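Local coordinates for Dna-binding protein RAP1 (Saccharomyces cerevisiae, PDB 4BJT), which binds DNA, probably acting as a repressor and activator of transcription, and through its C-terminal domain engages the Rap1-binding module of Rif1, at residues D76-L81 and R142-M147; F83-T88 and M92-E97. All blocks are in the same frame, centred on the assembly; numbering follows the deposited sequence. Where two conformers were deposited one is given.

Contact 1 (D76-L81 and R142-M147); sequences DLFLPL and RYFLNM
Arg142 O, on the helix whose Phe144 and Met147 reach across to Phe78 and Leu77, is gripped twice by Asn146. The backbone Asn146 N makes the ordinary helical bond, at 3.1 Å, and the side-chain Asn146 ND2 closes in to 2.8 Å on the same Arg142 O. The second bond is nearly straight (173°) and lies in the plane of the Asn146 amide. Asn146 ND2 also donates to the carbonyl oxygen of Tyr58, so two acceptors fix the rotation of this buried amide, while Met147 points toward 76-81 and the far end of the Phe144 ring comes nearer to it.

The contact itself is apolar. Met147 CG stands anti to the backbone N (chi1 174°), and the chain runs extended from there, which carries the methyl across to the loop. Met147 CE meets Leu77 CD1 tip to tip at 3.6 Å. The same methyl lies at the rim of the Phe78 ring, where Met147 CE is 4.1 Å from Phe78 CE2. This is part of the hydrophobic core of the all-helical Rap1 C-terminal domain: Phe125 of helix 123-132 touches both Leu77 and Met147.

Further round the rim of Phe78, and again near its plane, comes Phe144. Phe144 CE1 approaches Phe78 CZ at 3.8 Å and Phe78 CE1 at 3.9 Å, the two side chains passing each other in opposite directions. Side chains alone bridge the gap: the nearest CA atoms, Leu77 CA and Phe144 CA, are 11.8 Å apart. The two rings continue into a wider aromatic cluster, in which Phe78 stacks with Phe82 and Phe144 meets Phe91 edge to face. Ile129 and Leu95, from two other helices, also pack on Phe144.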
loop_
_atom_site.group_PDB
_atom_site.type_symbol
_atom_site.label_atom_id
_atom_site.label_comp_id
_atom_site.label_asym_id
_atom_site.label_seq_id
_atom_site.Cartn_x
_atom_site.Cartn_y
_atom_site.Cartn_z
ATOM N N ASP C 76 -14.092 7.183 -7.951
ATOM C CA ASP C 76 -12.974 8.123 -8.051
ATOM C C ASP C 76 -11.639 7.442 -7.825
ATOM O O ASP C 76 -10.621 8.047 -8.145
ATOM C CB ASP C 76 -13.098 9.330 -7.129
ATOM C CG ASP C 76 -13.079 8.976 -5.705
ATOM O OD1 ASP C 76 -13.932 8.218 -5.305
ATOM O OD2 ASP C 76 -12.168 9.448 -4.985
ATOM N N LEU C 77 -11.631 6.200 -7.285
ATOM C CA LEU C 77 -10.416 5.424 -7.031
ATOM C C LEU C 77 -10.214 4.246 -7.988
ATOM O O LEU C 77 -9.080 3.876 -8.272
ATOM C CB LEU C 77 -10.469 4.874 -5.610
ATOM C CG LEU C 77 -10.532 5.917 -4.489
ATOM C CD1 LEU C 77 -10.706 5.222 -3.147
ATOM C CD2 LEU C 77 -9.299 6.781 -4.476
ATOM N N PHE C 78 -11.319 3.674 -8.485
ATOM C CA PHE C 78 -11.302 2.479 -9.322
ATOM C C PHE C 78 -12.034 2.673 -10.611
ATOM O O PHE C 78 -13.031 3.408 -10.684
ATOM C CB PHE C 78 -11.934 1.323 -8.563
ATOM C CG PHE C 78 -11.185 0.939 -7.310
ATOM C CD1 PHE C 78 -10.119 0.061 -7.362
ATOM C CD2 PHE C 78 -11.555 1.454 -6.080
ATOM C CE1 PHE C 78 -9.473 -0.345 -6.198
ATOM C CE2 PHE C 78 -10.858 1.112 -4.924
ATOM C CZ PHE C 78 -9.835 0.196 -4.985
ATOM N N LEU C 79 -11.544 1.981 -11.640
ATOM C CA LEU C 79 -12.093 2.003 -12.992
ATOM C C LEU C 79 -13.174 0.962 -13.141
ATOM O O LEU C 79 -13.285 0.035 -12.327
ATOM C CB LEU C 79 -10.957 1.702 -13.991
ATOM C CG LEU C 79 -9.920 2.804 -14.100
ATOM C CD1 LEU C 79 -8.552 2.254 -14.352
ATOM C CD2 LEU C 79 -10.292 3.803 -15.137
ATOM N N PRO C 80 -13.968 1.038 -14.238
ATOM C CA PRO C 80 -15.035 0.050 -14.417
ATOM C C PRO C 80 -14.567 -1.415 -14.337
ATOM O O PRO C 80 -15.286 -2.238 -13.780
ATOM C CB PRO C 80 -15.619 0.416 -15.785
ATOM C CG PRO C 80 -15.358 1.873 -15.903
ATOM C CD PRO C 80 -14.030 2.102 -15.249
ATOM N N LEU C 81 -13.339 -1.743 -14.812
ATOM C CA LEU C 81 -12.846 -3.113 -14.773
ATOM C C LEU C 81 -12.859 -3.693 -13.352
ATOM O O LEU C 81 -13.207 -4.857 -13.161
ATOM C CB LEU C 81 -11.424 -3.185 -15.370
ATOM C CG LEU C 81 -10.740 -4.558 -15.349
ATOM C CD1 LEU C 81 -11.454 -5.534 -16.271
ATOM C CD2 LEU C 81 -9.319 -4.432 -15.835
ATOM N N ARG C 142 -1.745 -5.871 1.458
ATOM C CA ARG C 142 -2.073 -5.440 2.794
ATOM C C ARG C 142 -2.868 -4.124 2.751
ATOM O O ARG C 142 -3.799 -3.923 3.530
ATOM C CB ARG C 142 -0.738 -5.209 3.556
ATOM C CG ARG C 142 -0.951 -4.927 4.982
ATOM C CD ARG C 142 0.371 -4.751 5.736
ATOM N NE ARG C 142 1.181 -5.966 5.702
ATOM C CZ ARG C 142 2.340 -6.113 6.352
ATOM N NH1 ARG C 142 2.869 -5.099 7.014
ATOM N NH2 ARG C 142 2.993 -7.270 6.313
ATOM N N TYR C 143 -2.464 -3.206 1.877
ATOM C CA TYR C 143 -3.133 -1.919 1.761
ATOM C C TYR C 143 -4.593 -2.140 1.429
ATOM O O TYR C 143 -5.470 -1.640 2.135
ATOM C CB TYR C 143 -2.445 -1.045 0.707
ATOM C CG TYR C 143 -2.985 0.369 0.663
ATOM C CD1 TYR C 143 -4.229 0.648 0.098
ATOM C CD2 TYR C 143 -2.299 1.416 1.267
ATOM C CE1 TYR C 143 -4.746 1.935 0.097
ATOM C CE2 TYR C 143 -2.779 2.723 1.216
ATOM C CZ TYR C 143 -4.005 2.981 0.641
ATOM O OH TYR C 143 -4.443 4.282 0.650
ATOM N N PHE C 144 -4.869 -2.904 0.382
ATOM C CA PHE C 144 -6.282 -3.103 -0.024
ATOM C C PHE C 144 -7.085 -3.906 0.978
ATOM O O PHE C 144 -8.224 -3.544 1.259
ATOM C CB PHE C 144 -6.367 -3.730 -1.418
ATOM C CG PHE C 144 -5.969 -2.763 -2.494
ATOM C CD1 PHE C 144 -6.786 -1.709 -2.827
ATOM C CD2 PHE C 144 -4.751 -2.870 -3.128
ATOM C CE1 PHE C 144 -6.401 -0.785 -3.795
ATOM C CE2 PHE C 144 -4.359 -1.924 -4.079
ATOM C CZ PHE C 144 -5.191 -0.895 -4.405
ATOM N N LEU C 145 -6.526 -4.991 1.548
ATOM C CA LEU C 145 -7.309 -5.760 2.511
ATOM C C LEU C 145 -7.731 -4.907 3.677
ATOM O O LEU C 145 -8.861 -5.017 4.143
ATOM C CB LEU C 145 -6.525 -6.954 3.040
ATOM C CG LEU C 145 -6.290 -8.090 2.049
ATOM C CD1 LEU C 145 -5.155 -9.012 2.538
ATOM C CD2 LEU C 145 -7.579 -8.881 1.805
ATOM N N ASN C 146 -6.803 -4.082 4.204
ATOM C CA ASN C 146 -7.105 -3.259 5.372
ATOM C C ASN C 146 -8.002 -2.080 5.014
ATOM O O ASN C 146 -8.919 -1.765 5.759
ATOM C CB ASN C 146 -5.824 -2.853 6.093
ATOM C CG ASN C 146 -5.248 -4.043 6.822
ATOM O OD1 ASN C 146 -5.584 -4.299 7.970
ATOM N ND2 ASN C 146 -4.424 -4.799 6.163
ATOM N N MET C 147 -7.794 -1.462 3.858
ATOM C CA MET C 147 -8.668 -0.406 3.362
ATOM C C MET C 147 -10.097 -0.921 3.274
ATOM O O MET C 147 -11.039 -0.285 3.745
ATOM C CB MET C 147 -8.182 0.039 1.972
ATOM C CG MET C 147 -9.112 1.061 1.289
ATOM S SD MET C 147 -8.616 1.163 -0.443
ATOM C CE MET C 147 -9.850 2.313 -1.161
#

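Contact 2 (F83-T88 and M92-E97); sequences FHFGST and MDKLHE
Met92 is joined to Thr88 by the backbone bond from Met92 N to Thr88 O, 2.9 Å long, which belongs to the first turn of helix 88-99. Their side chains lie side by side and point the same way, with Thr88 CG2 4.1 Å from Met92 CG. Beyond CG the methionine bends at both chi2 and chi3, folding its end away from Thr88 and onto Pro141 and Leu145 of helix 140-150. Thr88 OG1 is satisfied elsewhere, by the carbonyl oxygen of Ile66.

This is the N-terminal start of a helix: Ser87 occupies the N-cap position, and its OG caps the backbone N of Gln90. The loop preceding the cap bends so that Phe85 folds back against the side of the helix at Lys94.

There the lysine's aliphatic root crosses the aromatic side chain at about a right angle. Lys94 CB is 3.9 Å from Phe85 CZ and 4.0 Å from Phe85 CE1, and Lys94 CG follows at 4.1 Å from Phe85 CZ. With CG anti to the backbone N (chi1 -168°) and a bend at chi2 (69°), the lysine's far end leads away from the ring. At Glu97 it finds a long salt bridge, Lys94 NZ lying 3.7 Å from Glu97 OE1.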
loop_
_atom_site.group_PDB
_atom_site.type_symbol
_atom_site.label_atom_id
_atom_site.label_comp_id
_atom_site.label_asym_id
_atom_site.label_seq_id
_atom_site.Cartn_x
_atom_site.Cartn_y
_atom_site.Cartn_z
ATOM N N PHE C 83 -14.885 -3.151 -10.877
ATOM C CA PHE C 83 -16.238 -3.541 -10.446
ATOM C C PHE C 83 -16.750 -4.810 -11.127
ATOM O O PHE C 83 -17.794 -5.330 -10.727
ATOM C CB PHE C 83 -17.176 -2.363 -10.634
ATOM C CG PHE C 83 -16.800 -1.201 -9.746
ATOM C CD1 PHE C 83 -17.140 -1.192 -8.414
ATOM C CD2 PHE C 83 -16.051 -0.139 -10.239
ATOM C CE1 PHE C 83 -16.735 -0.146 -7.576
ATOM C CE2 PHE C 83 -15.633 0.900 -9.406
ATOM C CZ PHE C 83 -15.981 0.893 -8.071
ATOM N N HIS C 84 -16.052 -5.288 -12.163
ATOM C CA HIS C 84 -16.393 -6.534 -12.836
ATOM C C HIS C 84 -15.785 -7.764 -12.177
ATOM O O HIS C 84 -16.170 -8.875 -12.532
ATOM C CB HIS C 84 -16.066 -6.469 -14.314
ATOM C CG HIS C 84 -17.082 -5.638 -15.034
ATOM N ND1 HIS C 84 -16.861 -4.310 -15.306
ATOM C CD2 HIS C 84 -18.335 -5.958 -15.426
ATOM C CE1 HIS C 84 -17.948 -3.876 -15.926
ATOM N NE2 HIS C 84 -18.885 -4.812 -15.966
ATOM N N PHE C 85 -14.902 -7.594 -11.173
ATOM C CA PHE C 85 -14.452 -8.765 -10.402
ATOM C C PHE C 85 -15.652 -9.320 -9.659
ATOM O O PHE C 85 -16.563 -8.591 -9.292
ATOM C CB PHE C 85 -13.353 -8.409 -9.414
ATOM C CG PHE C 85 -12.025 -8.197 -10.088
ATOM C CD1 PHE C 85 -11.346 -9.259 -10.669
ATOM C CD2 PHE C 85 -11.417 -6.966 -10.075
ATOM C CE1 PHE C 85 -10.138 -9.051 -11.336
ATOM C CE2 PHE C 85 -10.207 -6.759 -10.728
ATOM C CZ PHE C 85 -9.559 -7.801 -11.340
ATOM N N GLY C 86 -15.673 -10.642 -9.470
ATOM C CA GLY C 86 -16.810 -11.295 -8.844
ATOM C C GLY C 86 -16.776 -11.378 -7.339
ATOM O O GLY C 86 -17.777 -11.748 -6.704
ATOM N N SER C 87 -15.620 -11.072 -6.754
ATOM C CA SER C 87 -15.417 -11.179 -5.320
ATOM C C SER C 87 -14.129 -10.467 -4.946
ATOM O O SER C 87 -13.248 -10.238 -5.792
ATOM C CB SER C 87 -15.314 -12.658 -4.930
ATOM O OG SER C 87 -14.184 -13.273 -5.540
ATOM N N THR C 88 -13.967 -10.206 -3.659
ATOM C CA THR C 88 -12.729 -9.609 -3.167
ATOM C C THR C 88 -11.559 -10.546 -3.442
ATOM O O THR C 88 -10.492 -10.099 -3.855
ATOM C CB THR C 88 -12.844 -9.266 -1.678
ATOM O OG1 THR C 88 -13.927 -8.365 -1.544
ATOM C CG2 THR C 88 -11.561 -8.652 -1.117
ATOM N N MET C 92 -8.009 -9.761 -5.338
ATOM C CA MET C 92 -6.743 -9.932 -4.624
ATOM C C MET C 92 -5.844 -10.903 -5.369
ATOM O O MET C 92 -4.637 -10.694 -5.420
ATOM C CB MET C 92 -6.964 -10.438 -3.185
ATOM C CG MET C 92 -7.709 -9.467 -2.303
ATOM S SD MET C 92 -6.900 -7.841 -2.101
ATOM C CE MET C 92 -5.359 -8.300 -1.519
ATOM N N ASP C 93 -6.398 -11.948 -5.939
ATOM C CA ASP C 93 -5.598 -12.909 -6.665
ATOM C C ASP C 93 -5.037 -12.293 -7.965
ATOM O O ASP C 93 -3.881 -12.560 -8.294
ATOM C CB ASP C 93 -6.377 -14.209 -6.895
ATOM C CG ASP C 93 -6.654 -14.986 -5.599
ATOM O OD1 ASP C 93 -6.147 -14.586 -4.535
ATOM O OD2 ASP C 93 -7.484 -15.905 -5.625
ATOM N N LYS C 94 -5.794 -11.400 -8.652
ATOM C CA LYS C 94 -5.257 -10.699 -9.830
ATOM C C LYS C 94 -4.157 -9.727 -9.402
ATOM O O LYS C 94 -3.136 -9.622 -10.077
ATOM C CB LYS C 94 -6.355 -9.966 -10.614
ATOM C CG LYS C 94 -5.902 -9.473 -11.970
ATOM C CD LYS C 94 -5.636 -10.631 -12.936
ATOM C CE LYS C 94 -5.133 -10.172 -14.271
ATOM N NZ LYS C 94 -5.184 -11.267 -15.293
ATOM N N LEU C 95 -4.365 -9.034 -8.284
ATOM C CA LEU C 95 -3.383 -8.095 -7.739
ATOM C C LEU C 95 -2.079 -8.853 -7.479
ATOM O O LEU C 95 -1.017 -8.385 -7.880
ATOM C CB LEU C 95 -3.927 -7.440 -6.474
ATOM C CG LEU C 95 -2.956 -6.499 -5.751
ATOM C CD1 LEU C 95 -2.642 -5.271 -6.615
ATOM C CD2 LEU C 95 -3.530 -6.055 -4.445
ATOM N N HIS C 96 -2.166 -10.049 -6.845
ATOM C CA HIS C 96 -0.985 -10.897 -6.589
ATOM C C HIS C 96 -0.238 -11.199 -7.887
ATOM O O HIS C 96 0.986 -11.091 -7.925
ATOM C CB HIS C 96 -1.394 -12.219 -5.913
ATOM C CG HIS C 96 -0.245 -13.146 -5.642
ATOM N ND1 HIS C 96 0.059 -14.197 -6.498
ATOM C CD2 HIS C 96 0.666 -13.120 -4.645
ATOM C CE1 HIS C 96 1.120 -14.795 -5.972
ATOM N NE2 HIS C 96 1.521 -14.178 -4.860
ATOM N N GLU C 97 -0.963 -11.574 -8.939
ATOM C CA GLU C 97 -0.373 -11.881 -10.250
ATOM C C GLU C 97 0.378 -10.654 -10.832
ATOM O O GLU C 97 1.530 -10.792 -11.275
ATOM C CB GLU C 97 -1.470 -12.389 -11.204
ATOM C CG GLU C 97 -1.000 -12.910 -12.548
ATOM C CD GLU C 97 -2.126 -13.326 -13.481
ATOM O OE1 GLU C 97 -3.266 -13.532 -13.002
ATOM O OE2 GLU C 97 -1.860 -13.467 -14.697
#

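In the fold
From the N terminus, the chain first enters contact 1 through 76-81, which runs into helix 80-83, and then follows the short loop into helix 88-99. Contact 2 closes that turn locally, with three residues between its segments. The chain continues through helices 108-119 and 123-132 before helix 140-150 brings 142-147 back to 76-81, closing a loop of 60 intervening residues inside which contact 2 is nested. The contacts, with centres about 10 Å apart, also touch: Phe144 CB lies 4.2 Å from Met92 SD, and Phe78 CB lies 3.8 Å from Phe83 CE2. Helix 88-99 is thus tied both to its own leading loop and to helix 140-150.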